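Local coordinates for type IV secretion system protein DotB (Yersinia pseudotuberculosis IP 31758, PDB 6GEF) that probably hydrolyses ATP to power protein transport through a type IVb secretion system, working as a ring of six subunits, at residues 178-184 and 284-290; 265-271 and 299-304; 293-298 and 362-367; 173-177 and 205-209; 53-59 and 146-152. One frame throughout, in Å; residues are numbered along the deposited sequence.

Contacts 1 to 4 gather in the nucleotide-binding part of the chain, whereas contact 5 lies about 29 Å, centre to centre, from contact 1, on the opposite side of the chain's centre. Contact 1 is the buried core, two parallel strands joined by backbone bonds. Contacts 2 and 3 share helix 293-302: the first wedges aliphatic groups and an arginine between helix ends, the second packs two antiparallel helices with no hydrogen bond between their segments. Contact 4 joins two loops at one end of the central sheet, with van der Waals contacts and some exposed residues. Contact 5 is antiparallel. Contacts 2, 3 and 5 meet a second subunit more than contact 1, which touches it at one end.

Contact 1: residues 178-184 and 284-290; sequences GIVMVAG and VFATVHS
Val288, Val284 and Val180 give up the most surface where strands 179-183 and 284-288 run side by side in the same direction. Val288 puts CG2 against Met181, 3.4 Å from CE, the two side chains slanting across one another on the face that also carries Ile179, Ala183, Val284 and Ala286. Val284 lies alongside Ile179, with CB 4.1 Å from Ile179 CG1. On the other face Val180 meets Phe285: Val180 CB is 3.5 Å from Phe285 CD1. Val180 CG1 lies anti to the backbone N (chi1 -178°), which leaves CG2 beside that N and near CE1 of the same ring; the ring stacks beyond on Phe194. Beta-branched valine and isoleucine suit the strands because they favour extended backbone angles and give compact apolar cover.

The backbone bonds follow the parallel pattern. Val180 N gives to Val284 O (2.8 Å) and Val180 O takes from Ala286 N (2.9 Å), so one residue grips two partners that flank Phe285. Val288 N to Val182 O is weak, but Gly184 N still reaches Val288 O at 3.0 Å. Here the first strand runs into what is probably the Walker A loop, and the pair lies in the middle of the largely parallel central sheet characteristic of P-loop ATPases.

Contact 2: residues 265-271 and 299-304; sequences LRDKQSI and RLISRF
Ile271 is the bump that fills the hollow between Leu300 and Arg303. Its CD1 settles 3.7 Å from Leu300 CD2 and 3.8 Å from Arg303 CB, close to Leu300 O. CG1 leans beside the backbone N (chi1 -53°), which carries CD1 into this hollow and leaves CG2 for Phe304. That methyl comes at the rim of the phenyl ring, near its plane, 3.8 Å from CZ. Lys268 crosses Phe304 at about a right angle beside CD1 and CE1, next to the corner that Ile271 meets, with Lys268 CG 3.4 Å from CE1 and CE 3.6 Å from CD1. Its long aliphatic chain serves as a wall for the ring, while the amine reaches on to a long, weak pairing with Glu272. A smaller fit closes the far end, where Leu300 CD2 also rests on Leu265 CB at 3.8 Å.

Arg303 bends twice, at chi2 and chi3, and so folds its chain round the carbonyl of Arg266 instead of extending past it. Its NH1 makes a weak hydrogen bond to Arg266 O at 3.4 Å, and NH2 gives to Ser302 OG, which lies in the guanidinium plane. The stronger partner is Asp315 of the second subunit, whose carboxylate also takes Arg299 NE, so the two arginines are gathered round one anion. On the first segment Asp267 caps helix 268-280 through Ser270 N.

Beneath the contact lie Met181, Ala286 and Val288 of strands 179-183 and 284-288, while helix 306-319 backs Leu300 and Phe304 through Leu316 and Ala312.

Contact 3: residues 293-298 and 362-367; sequences CSAVMR and VASEVR
Arg367 N bonds to Ala363 O at 2.9 Å, one turn back in its own helix, and across the contact Ser294 CB touches the same oxygen at 3.8 Å. The bond belongs to the helix, and the serine carbon adds only van der Waals contact. Two small residues face each other here, and the CA atoms of Ser294 and Ala363 come within 4.7 Å. The helices accordingly lie close, their segment axes 8.1 Å apart at nearest and running almost antiparallel at 159°.

Val366 fills the space beside the serine. Its CG1 stands between the backbone N and the carbonyl carbon (chi1 85°), which directs this branch at the other helix: it lies 3.4 Å from Ser294 CA and 4.3 Å from Met297 CB. A turn away, Met297 slants across Val362, CG to CG1 at 3.7 Å. The flexible thioether chain suits this place, since it can bend at chi2 to follow the valine before continuing to Phe345, Ile323 and Leu316.

Two arginines border the small pair on one side. Arg367 brings NH1 beside Ser294 OG, with the oxygen near the guanidinium plane, but the angle is too poor for a hydrogen bond. Arg298 also lies by Ala363, though its modelled approach is doubtful; it packs further out on Leu354 of the second subunit.

With no hydrogen bond or salt bridge between the segments, helices 293-302 and 362-372 are held here by fit: the small Ser294 and Ala363 permit the close spacing, and the valines and methionine supply the apolar surface.

Contact 4: residues 173-177 and 205-209; sequences MCPDN and DTPIK
Two torsions of Ile208 carry its longer branch to the other loop: CG1 lies beside the backbone N (chi1 -70°), and the extended second torsion (177°) sends CD1 out to a place 3.8 Å from Cys174 CA and 4.1 Å from Cys174 CB, next to the carbonyl of Pro175. The isoleucine thus lays this branch along the backbone of residues 174 and 175, a surface that a slim aliphatic chain can follow closely. Cys174 takes part with CA and CB, and the latter also sits 3.3 Å from Thr206 OG1.

That hydroxyl stands anti to the backbone N of Thr206 (chi1 172°). The rotation brings it against the cysteine, and the same oxygen also accepts a weak hydrogen bond within its own loop, from Ile208 N at 3.4 Å. Pro207, between them, places its ring against the carbonyl of Cys174, with Pro207 CG 3.3 Å from Cys174 O. Proline suits the bend here, since its compact, rigid ring offers a hydrocarbon surface. At the exposed margin Asp176 adds CB, 3.8 Å from Pro207 O. No hydrogen bond joins the two segments; the polar pairing lies within the second, where Lys209 NZ forms a salt bridge with Asp205 OD1.

Both loops lead into parallel strands of the central sheet, 179-183 and 211-216. Ile201 of helix 187-203 lies against Cys174, Thr206 and Ile208 together, while Met173 and Pro175 pack on Val180 and Ile208 touches Pro283.

Contact 5: residues 53-59 and 146-152; sequences ASDIIIK and AEIVMRS
Met150 runs beside Ile56, both side chains pointing the same way from neighbouring antiparallel strands. Its CB lies 3.3 Å from Ile56 CG2. CG stays near that methyl at 3.8 Å and approaches CD1 of Ile58, the next residue on this face, at 4.4 Å. The turn about the CG-SD bond (chi3 -68°) folds CE back against Ile56, 3.3 Å from Ile56 CG2 and 3.6 Å from Ile56 CD1. The unbranched, pliable methionine can therefore follow the contour of Ile56. Ile58 and Ile148 extend this apolar face, crossing at a slant with Ile58 CD1 4.1 Å from Ile148 CG2, and Ile85 and Ile88 of helix 82-93 cover it.

Ile56 and Met150 form a hydrogen-bonded pair, each N giving to the other's O at 2.9 Å; Ile58 and Ile148 do the same, and Ser152 N adds a bond to Ser54 O where the first strand turns its corner.

The opposite face carries Asp55, Ile57, Val149 and Glu147 and is turned to the second subunit. Glu147 OE1 makes a salt bridge with Arg255 of that subunit, and Lys59 NZ bonds to its Ile233 O, so charged ends suit this side.

These are two middle strands of the six-stranded antiparallel sheet of the N-terminal domain, helix-backed on one face, consistent with the PAS-like domain of PilT-type secretion ATPases.

Contact 1: residues 178-184 and 284-290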
# COMPACT_ATOMS: atom_id res chain seq x y z
N GLY A 178 16.27 33.66 17.20
CA GLY A 178 15.32 33.80 16.13
C GLY A 178 15.88 33.43 14.77
O GLY A 178 16.95 32.85 14.64
N ILE A 179 15.13 33.81 13.74
CA ILE A 179 15.36 33.35 12.38
C ILE A 179 15.74 34.58 11.54
O ILE A 179 14.99 35.55 11.47
CB ILE A 179 14.12 32.68 11.80
CG1 ILE A 179 13.72 31.47 12.65
CG2 ILE A 179 14.36 32.24 10.37
CD1 ILE A 179 12.40 30.84 12.23
N VAL A 180 16.92 34.51 10.92
CA VAL A 180 17.30 35.43 9.86
C VAL A 180 17.09 34.73 8.52
O VAL A 180 17.61 33.63 8.30
CB VAL A 180 18.77 35.86 10.02
CG1 VAL A 180 19.15 36.87 8.94
CG2 VAL A 180 19.01 36.44 11.40
N MET A 181 16.33 35.37 7.64
CA MET A 181 15.98 34.80 6.35
C MET A 181 16.49 35.76 5.26
O MET A 181 16.25 36.97 5.33
CB MET A 181 14.46 34.64 6.21
CG MET A 181 13.86 33.75 7.29
SD MET A 181 12.10 34.04 7.64
CE MET A 181 11.38 33.63 6.11
N VAL A 182 17.18 35.20 4.26
CA VAL A 182 17.48 35.89 3.04
C VAL A 182 16.68 35.19 1.93
O VAL A 182 16.79 34.00 1.72
CB VAL A 182 18.99 35.91 2.70
CG1 VAL A 182 19.78 36.28 3.96
CG2 VAL A 182 19.44 34.59 2.18
N ALA A 183 15.89 35.96 1.19
CA ALA A 183 15.01 35.48 0.16
C ALA A 183 15.57 35.82 -1.22
O ALA A 183 16.50 36.61 -1.37
CB ALA A 183 13.62 36.07 0.31
N GLY A 184 14.99 35.17 -2.23
CA GLY A 184 15.35 35.43 -3.60
C GLY A 184 14.98 34.28 -4.49
O GLY A 184 14.80 33.15 -4.05
N VAL A 284 18.82 30.79 13.82
CA VAL A 284 18.60 30.04 12.59
C VAL A 284 18.71 31.02 11.41
O VAL A 284 17.98 31.99 11.32
CB VAL A 284 17.23 29.36 12.59
CG1 VAL A 284 16.99 28.62 11.28
CG2 VAL A 284 17.10 28.42 13.79
N PHE A 285 19.63 30.73 10.51
CA PHE A 285 19.63 31.30 9.16
C PHE A 285 18.89 30.35 8.21
O PHE A 285 19.18 29.16 8.17
CB PHE A 285 21.05 31.49 8.65
CG PHE A 285 21.84 32.52 9.42
CD1 PHE A 285 21.21 33.38 10.32
CD2 PHE A 285 23.21 32.62 9.25
CE1 PHE A 285 21.93 34.30 11.02
CE2 PHE A 285 23.93 33.57 9.96
CZ PHE A 285 23.30 34.40 10.87
N ALA A 286 17.89 30.88 7.52
CA ALA A 286 17.17 30.15 6.50
C ALA A 286 17.07 30.98 5.24
O ALA A 286 17.08 32.20 5.28
CB ALA A 286 15.73 29.78 6.97
N THR A 287 16.97 30.28 4.10
CA THR A 287 16.62 30.91 2.83
C THR A 287 15.22 30.61 2.43
O THR A 287 14.60 29.67 2.89
CB THR A 287 17.60 30.38 1.74
OG1 THR A 287 17.40 28.97 1.53
CG2 THR A 287 19.05 30.67 2.13
N VAL A 288 14.69 31.45 1.56
CA VAL A 288 13.27 31.37 1.11
C VAL A 288 13.28 31.79 -0.36
O VAL A 288 13.91 32.77 -0.75
CB VAL A 288 12.32 32.27 1.92
CG1 VAL A 288 10.99 31.59 2.07
CG2 VAL A 288 12.86 32.56 3.30
N HIS A 289 12.54 31.03 -1.18
CA HIS A 289 12.34 31.34 -2.57
C HIS A 289 11.13 32.31 -2.69
O HIS A 289 9.99 31.91 -2.94
CB HIS A 289 12.13 30.07 -3.37
CG HIS A 289 13.36 29.27 -3.58
ND1 HIS A 289 14.57 29.59 -2.99
CD2 HIS A 289 13.58 28.13 -4.27
CE1 HIS A 289 15.48 28.68 -3.32
NE2 HIS A 289 14.91 27.79 -4.09
N SER A 290 11.42 33.59 -2.47
CA SER A 290 10.45 34.63 -2.68
C SER A 290 11.12 35.89 -3.18
O SER A 290 12.31 36.08 -2.99
CB SER A 290 9.68 34.92 -1.36
OG SER A 290 8.66 33.99 -1.13

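Contact 2: residues 265-271 and 299-304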
# COMPACT_ATOMS: atom_id res chain seq x y z
N LEU A 265 13.37 27.39 3.81
CA LEU A 265 12.09 27.04 4.44
C LEU A 265 11.05 26.91 3.32
O LEU A 265 10.63 27.90 2.74
CB LEU A 265 11.67 28.14 5.41
CG LEU A 265 12.75 28.62 6.39
CD1 LEU A 265 12.29 29.82 7.17
CD2 LEU A 265 13.23 27.52 7.32
N ARG A 266 10.64 25.68 3.03
CA ARG A 266 9.82 25.39 1.86
C ARG A 266 8.45 24.79 2.25
O ARG A 266 7.43 25.40 1.98
CB ARG A 266 10.56 24.48 0.89
CG ARG A 266 11.46 23.44 1.56
CD ARG A 266 11.46 22.12 0.79
NE ARG A 266 11.83 22.30 -0.63
CZ ARG A 266 10.98 22.73 -1.57
NH1 ARG A 266 9.69 23.06 -1.24
NH2 ARG A 266 11.42 22.87 -2.81
N ASP A 267 8.46 23.60 2.87
CA ASP A 267 7.22 22.99 3.31
C ASP A 267 6.95 23.32 4.79
O ASP A 267 7.76 23.92 5.47
CB ASP A 267 7.28 21.46 3.10
CG ASP A 267 8.30 20.80 3.95
OD1 ASP A 267 8.82 21.42 4.90
OD2 ASP A 267 8.51 19.59 3.67
N LYS A 268 5.79 22.88 5.24
CA LYS A 268 5.36 23.19 6.60
C LYS A 268 6.34 22.61 7.61
O LYS A 268 6.59 23.23 8.65
CB LYS A 268 3.93 22.68 6.84
CG LYS A 268 3.38 23.05 8.18
CD LYS A 268 2.05 22.34 8.45
CE LYS A 268 1.71 22.35 9.95
NZ LYS A 268 1.00 21.10 10.36
N GLN A 269 6.87 21.43 7.37
CA GLN A 269 7.75 20.78 8.33
C GLN A 269 9.07 21.55 8.45
O GLN A 269 9.66 21.62 9.53
CB GLN A 269 7.98 19.31 7.98
CG GLN A 269 9.12 18.69 8.75
CD GLN A 269 9.29 17.21 8.59
OE1 GLN A 269 9.25 16.51 9.57
NE2 GLN A 269 9.47 16.75 7.36
N SER A 270 9.60 22.05 7.34
CA SER A 270 10.80 22.86 7.39
C SER A 270 10.59 24.12 8.24
O SER A 270 11.41 24.48 9.08
CB SER A 270 11.27 23.22 5.99
OG SER A 270 10.34 24.02 5.33
N ILE A 271 9.49 24.83 7.99
CA ILE A 271 9.20 26.04 8.75
C ILE A 271 9.04 25.71 10.23
O ILE A 271 9.59 26.41 11.10
CB ILE A 271 7.94 26.74 8.20
CG1 ILE A 271 8.08 26.98 6.69
CG2 ILE A 271 7.67 28.03 8.93
CD1 ILE A 271 6.78 27.31 6.01
N ARG A 299 4.42 33.49 1.67
CA ARG A 299 4.74 32.16 1.24
C ARG A 299 4.83 31.22 2.43
O ARG A 299 4.31 30.09 2.40
CB ARG A 299 6.06 32.17 0.44
CG ARG A 299 6.66 30.78 0.19
CD ARG A 299 6.91 30.55 -1.29
NE ARG A 299 7.05 29.15 -1.61
CZ ARG A 299 8.15 28.43 -1.50
NH1 ARG A 299 9.27 28.99 -1.00
NH2 ARG A 299 8.14 27.14 -1.85
N LEU A 300 5.54 31.63 3.47
CA LEU A 300 5.62 30.81 4.67
C LEU A 300 4.25 30.60 5.28
O LEU A 300 3.93 29.49 5.73
CB LEU A 300 6.58 31.44 5.68
CG LEU A 300 8.04 31.62 5.25
CD1 LEU A 300 8.81 32.23 6.39
CD2 LEU A 300 8.58 30.28 4.76
N ILE A 301 3.43 31.65 5.33
CA ILE A 301 2.10 31.52 5.92
C ILE A 301 1.24 30.54 5.12
O ILE A 301 0.43 29.82 5.71
CB ILE A 301 1.44 32.92 6.04
CG1 ILE A 301 2.02 33.67 7.23
CG2 ILE A 301 -0.08 32.83 6.11
CD1 ILE A 301 1.72 35.16 7.18
N SER A 302 1.40 30.52 3.80
CA SER A 302 0.55 29.69 2.95
C SER A 302 0.65 28.21 3.34
O SER A 302 -0.31 27.47 3.20
CB SER A 302 0.89 29.90 1.49
OG SER A 302 2.19 29.41 1.19
N ARG A 303 1.81 27.80 3.84
CA ARG A 303 2.06 26.39 4.07
C ARG A 303 1.21 25.81 5.19
O ARG A 303 1.13 24.58 5.32
CB ARG A 303 3.56 26.14 4.34
CG ARG A 303 4.33 25.79 3.06
CD ARG A 303 4.92 27.02 2.43
NE ARG A 303 4.09 27.50 1.33
CZ ARG A 303 4.16 27.04 0.08
NH1 ARG A 303 4.97 26.06 -0.25
NH2 ARG A 303 3.37 27.55 -0.84
N PHE A 304 0.60 26.65 5.99
CA PHE A 304 -0.22 26.21 7.13
C PHE A 304 -1.69 26.31 6.77
O PHE A 304 -2.13 27.24 6.14
CB PHE A 304 0.08 27.06 8.37
CG PHE A 304 1.51 26.97 8.83
CD1 PHE A 304 1.93 25.96 9.67
CD2 PHE A 304 2.43 27.91 8.41
CE1 PHE A 304 3.24 25.90 10.10
CE2 PHE A 304 3.74 27.84 8.82
CZ PHE A 304 4.15 26.84 9.67

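Contact 3: residues 293-298 and 362-367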
# COMPACT_ATOMS: atom_id res chain seq x y z
N CYS A 293 10.09 40.72 0.91
CA CYS A 293 9.77 40.32 2.29
C CYS A 293 8.29 39.96 2.47
O CYS A 293 7.95 38.86 2.86
CB CYS A 293 10.19 41.37 3.27
SG CYS A 293 11.83 42.07 3.01
N SER A 294 7.43 40.88 2.02
CA SER A 294 6.00 40.59 1.93
C SER A 294 5.74 39.20 1.32
O SER A 294 5.01 38.39 1.89
CB SER A 294 5.29 41.67 1.11
OG SER A 294 4.20 41.13 0.36
N ALA A 295 6.38 38.94 0.19
CA ALA A 295 6.15 37.67 -0.50
C ALA A 295 6.64 36.50 0.33
O ALA A 295 6.06 35.41 0.26
CB ALA A 295 6.82 37.69 -1.88
N VAL A 296 7.70 36.70 1.12
CA VAL A 296 8.21 35.63 1.97
C VAL A 296 7.23 35.34 3.07
O VAL A 296 6.94 34.17 3.42
CB VAL A 296 9.63 35.91 2.44
CG1 VAL A 296 10.10 37.23 1.88
CG2 VAL A 296 9.71 35.87 3.94
N MET A 297 6.75 36.37 3.75
CA MET A 297 5.68 36.20 4.74
C MET A 297 4.51 35.44 4.14
O MET A 297 4.11 34.38 4.63
CB MET A 297 5.23 37.56 5.26
CG MET A 297 5.30 37.69 6.78
SD MET A 297 6.95 37.52 7.42
CE MET A 297 6.59 37.94 9.17
N ARG A 298 3.92 35.96 3.07
CA ARG A 298 2.86 35.26 2.37
C ARG A 298 3.20 33.75 2.14
O ARG A 298 2.40 32.89 2.45
CB ARG A 298 2.63 35.91 0.99
CG ARG A 298 1.78 37.13 1.00
CD ARG A 298 0.38 36.78 1.50
NE ARG A 298 -0.68 36.95 0.52
CZ ARG A 298 -0.95 38.08 -0.13
NH1 ARG A 298 -0.14 39.15 0.01
NH2 ARG A 298 -2.02 38.13 -0.94
N VAL A 362 -0.92 40.24 7.28
CA VAL A 362 0.50 40.25 7.67
C VAL A 362 1.38 40.67 6.48
O VAL A 362 2.36 41.40 6.64
CB VAL A 362 0.92 38.93 8.31
CG1 VAL A 362 2.39 38.99 8.72
CG2 VAL A 362 0.06 38.69 9.55
N ALA A 363 1.08 40.13 5.29
CA ALA A 363 1.89 40.41 4.13
C ALA A 363 1.89 41.90 3.81
O ALA A 363 2.91 42.57 3.87
CB ALA A 363 1.38 39.59 2.95
N SER A 364 0.71 42.43 3.44
CA SER A 364 0.55 43.86 3.25
C SER A 364 1.26 44.66 4.36
O SER A 364 2.14 45.47 4.09
CB SER A 364 -0.94 44.20 3.21
OG SER A 364 -1.20 45.21 2.25
N GLU A 365 0.88 44.40 5.61
CA GLU A 365 1.41 45.19 6.71
C GLU A 365 2.93 45.15 6.75
O GLU A 365 3.57 46.11 7.21
CB GLU A 365 0.83 44.72 8.05
CG GLU A 365 -0.09 45.72 8.71
CD GLU A 365 0.62 46.77 9.52
OE1 GLU A 365 1.71 46.44 10.04
OE2 GLU A 365 0.14 47.91 9.66
N VAL A 366 3.55 44.01 6.36
CA VAL A 366 4.99 43.94 6.33
C VAL A 366 5.59 44.65 5.13
O VAL A 366 6.73 45.11 5.20
CB VAL A 366 5.44 42.46 6.44
CG1 VAL A 366 5.45 41.81 5.09
CG2 VAL A 366 6.85 42.37 7.06
N ARG A 367 4.88 44.73 4.02
CA ARG A 367 5.25 45.62 2.94
C ARG A 367 5.30 47.05 3.41
O ARG A 367 6.33 47.72 3.37
CB ARG A 367 4.29 45.44 1.75
CG ARG A 367 4.69 46.25 0.53
CD ARG A 367 4.20 45.62 -0.76
NE ARG A 367 2.76 45.44 -0.80
CZ ARG A 367 2.10 44.31 -0.57
NH1 ARG A 367 2.77 43.20 -0.26
NH2 ARG A 367 0.76 44.30 -0.60

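Contact 4: residues 173-177 and 205-209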
# COMPACT_ATOMS: atom_id res chain seq x y z
N MET A 173 21.79 41.48 11.20
CA MET A 173 21.49 40.12 10.74
C MET A 173 22.12 39.02 11.62
O MET A 173 22.02 37.87 11.30
CB MET A 173 21.95 39.95 9.29
CG MET A 173 21.17 40.80 8.30
SD MET A 173 21.65 40.51 6.59
CE MET A 173 20.95 38.87 6.34
N CYS A 174 22.73 39.42 12.74
CA CYS A 174 23.31 38.49 13.69
C CYS A 174 22.66 38.62 15.06
O CYS A 174 23.32 38.98 16.04
CB CYS A 174 24.83 38.72 13.80
SG CYS A 174 25.72 38.49 12.25
N PRO A 175 21.37 38.31 15.15
CA PRO A 175 20.77 38.13 16.48
C PRO A 175 21.26 36.83 17.10
O PRO A 175 21.51 35.84 16.43
CB PRO A 175 19.26 38.05 16.18
CG PRO A 175 19.19 37.60 14.75
CD PRO A 175 20.38 38.19 14.06
N ASP A 176 21.39 36.82 18.42
CA ASP A 176 21.60 35.60 19.17
C ASP A 176 20.34 34.76 19.26
O ASP A 176 20.35 33.75 20.01
CB ASP A 176 22.15 35.93 20.57
CG ASP A 176 21.15 36.71 21.39
OD1 ASP A 176 19.98 36.96 20.93
OD2 ASP A 176 21.51 37.03 22.56
N ASN A 177 19.27 35.08 18.58
CA ASN A 177 18.00 34.39 18.71
C ASN A 177 17.18 34.59 17.45
O ASN A 177 17.40 35.55 16.70
CB ASN A 177 17.20 34.87 19.94
CG ASN A 177 16.89 36.35 19.88
OD1 ASN A 177 16.16 36.82 19.02
ND2 ASN A 177 17.51 37.13 20.80
N ASP A 205 33.67 40.04 16.68
CA ASP A 205 32.93 39.88 17.92
C ASP A 205 31.47 40.23 17.61
O ASP A 205 31.11 41.39 17.46
CB ASP A 205 33.51 40.76 19.03
CG ASP A 205 32.83 40.55 20.36
OD1 ASP A 205 31.71 40.04 20.39
OD2 ASP A 205 33.36 40.96 21.39
N THR A 206 30.62 39.21 17.61
CA THR A 206 29.21 39.35 17.27
C THR A 206 28.38 38.69 18.37
O THR A 206 28.85 37.84 19.10
CB THR A 206 28.92 38.65 15.92
OG1 THR A 206 27.52 38.62 15.67
CG2 THR A 206 29.42 37.24 15.90
N PRO A 207 27.10 39.08 18.47
CA PRO A 207 26.19 38.34 19.35
C PRO A 207 26.22 36.82 19.15
O PRO A 207 25.94 36.09 20.08
CB PRO A 207 24.81 38.93 18.98
CG PRO A 207 25.09 40.27 18.47
CD PRO A 207 26.40 40.18 17.76
N ILE A 208 26.54 36.35 17.94
CA ILE A 208 26.51 34.94 17.62
C ILE A 208 27.92 34.39 17.76
O ILE A 208 28.81 34.76 17.01
CB ILE A 208 25.95 34.70 16.19
CG1 ILE A 208 24.45 35.02 16.18
CG2 ILE A 208 26.22 33.29 15.72
CD1 ILE A 208 23.85 34.89 14.78
N LYS A 209 28.10 33.47 18.70
CA LYS A 209 29.39 32.81 18.92
C LYS A 209 29.15 31.39 19.35
O LYS A 209 28.16 31.07 19.99
CB LYS A 209 30.21 33.55 20.00
CG LYS A 209 30.40 35.03 19.77
CD LYS A 209 31.16 35.67 20.91
CE LYS A 209 31.41 37.15 20.65
NZ LYS A 209 31.77 37.89 21.88

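Contact 5: residues 53-59 and 146-152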
# COMPACT_ATOMS: atom_id res chain seq x y z
N ALA A 53 33.69 33.40 -15.35
CA ALA A 53 32.48 32.69 -15.75
C ALA A 53 32.01 31.79 -14.62
O ALA A 53 32.80 31.08 -14.01
CB ALA A 53 32.74 31.86 -17.00
N SER A 54 30.71 31.82 -14.33
CA SER A 54 30.14 30.94 -13.32
C SER A 54 29.97 29.52 -13.85
O SER A 54 30.23 28.55 -13.14
CB SER A 54 28.81 31.50 -12.83
OG SER A 54 27.99 31.87 -13.89
N ASP A 55 29.56 29.38 -15.09
CA ASP A 55 29.22 28.08 -15.67
C ASP A 55 29.81 27.99 -17.07
O ASP A 55 29.86 28.98 -17.79
CB ASP A 55 27.68 27.86 -15.76
CG ASP A 55 26.95 28.30 -14.50
OD1 ASP A 55 26.77 29.52 -14.32
OD2 ASP A 55 26.63 27.43 -13.67
N ILE A 56 30.25 26.80 -17.43
CA ILE A 56 30.78 26.50 -18.75
C ILE A 56 30.00 25.31 -19.31
O ILE A 56 29.74 24.33 -18.61
CB ILE A 56 32.29 26.18 -18.72
CG1 ILE A 56 32.70 25.48 -20.02
CG2 ILE A 56 32.66 25.36 -17.55
CD1 ILE A 56 34.15 25.07 -20.08
N ILE A 57 29.59 25.43 -20.56
CA ILE A 57 28.76 24.46 -21.23
C ILE A 57 29.52 23.93 -22.43
O ILE A 57 29.90 24.70 -23.31
CB ILE A 57 27.39 25.08 -21.68
CG1 ILE A 57 26.77 25.83 -20.51
CG2 ILE A 57 26.47 23.99 -22.15
CD1 ILE A 57 25.40 26.37 -20.83
N ILE A 58 29.69 22.62 -22.48
CA ILE A 58 30.26 21.93 -23.64
C ILE A 58 29.16 21.08 -24.24
O ILE A 58 28.69 20.13 -23.61
CB ILE A 58 31.47 21.07 -23.26
CG1 ILE A 58 32.49 21.89 -22.45
CG2 ILE A 58 32.11 20.48 -24.49
CD1 ILE A 58 32.12 22.13 -21.01
N LYS A 59 28.74 21.43 -25.45
CA LYS A 59 27.78 20.62 -26.21
C LYS A 59 28.23 20.54 -27.65
O LYS A 59 28.81 21.48 -28.18
CB LYS A 59 26.37 21.21 -26.13
CG LYS A 59 25.30 20.27 -26.61
CD LYS A 59 23.94 21.00 -26.68
CE LYS A 59 23.77 21.74 -28.00
NZ LYS A 59 22.35 21.58 -28.50
N ALA A 146 26.48 13.62 -25.31
CA ALA A 146 26.54 14.23 -23.99
C ALA A 146 26.44 15.75 -24.09
O ALA A 146 26.85 16.35 -25.07
CB ALA A 146 27.84 13.82 -23.31
N GLU A 147 25.89 16.33 -23.05
CA GLU A 147 26.11 17.75 -22.72
C GLU A 147 26.80 17.82 -21.37
O GLU A 147 26.37 17.15 -20.42
CB GLU A 147 24.79 18.53 -22.69
CG GLU A 147 24.85 19.85 -23.42
CD GLU A 147 24.60 21.03 -22.52
OE1 GLU A 147 23.62 20.98 -21.74
OE2 GLU A 147 25.35 22.01 -22.62
N ILE A 148 27.83 18.63 -21.28
CA ILE A 148 28.59 18.83 -20.05
C ILE A 148 28.32 20.25 -19.55
O ILE A 148 28.38 21.21 -20.33
CB ILE A 148 30.10 18.62 -20.26
CG1 ILE A 148 30.38 17.21 -20.78
CG2 ILE A 148 30.85 18.86 -18.97
CD1 ILE A 148 31.41 17.18 -21.90
N VAL A 149 28.00 20.36 -18.26
CA VAL A 149 27.89 21.64 -17.58
C VAL A 149 28.78 21.63 -16.36
O VAL A 149 28.69 20.74 -15.53
CB VAL A 149 26.42 21.92 -17.18
CG1 VAL A 149 26.31 23.27 -16.49
CG2 VAL A 149 25.53 21.93 -18.42
N MET A 150 29.66 22.62 -16.27
CA MET A 150 30.58 22.78 -15.15
C MET A 150 30.27 24.08 -14.44
O MET A 150 30.20 25.13 -15.06
CB MET A 150 32.04 22.80 -15.63
CG MET A 150 32.37 21.72 -16.65
SD MET A 150 34.16 21.32 -16.64
CE MET A 150 34.77 22.84 -17.26
N ARG A 151 30.08 23.99 -13.11
CA ARG A 151 29.70 25.13 -12.29
C ARG A 151 30.84 25.41 -11.33
O ARG A 151 31.10 24.60 -10.41
CB ARG A 151 28.40 24.84 -11.52
CG ARG A 151 27.17 24.81 -12.44
CD ARG A 151 26.07 23.88 -11.94
NE ARG A 151 26.53 22.49 -11.81
CZ ARG A 151 26.15 21.66 -10.85
NH1 ARG A 151 25.30 22.06 -9.87
NH2 ARG A 151 26.61 20.40 -10.88
N SER A 152 31.49 26.55 -11.49
CA SER A 152 32.56 26.95 -10.57
C SER A 152 32.12 26.81 -9.12
O SER A 152 31.04 27.21 -8.77
CB SER A 152 33.01 28.38 -10.86
OG SER A 152 32.11 29.29 -10.28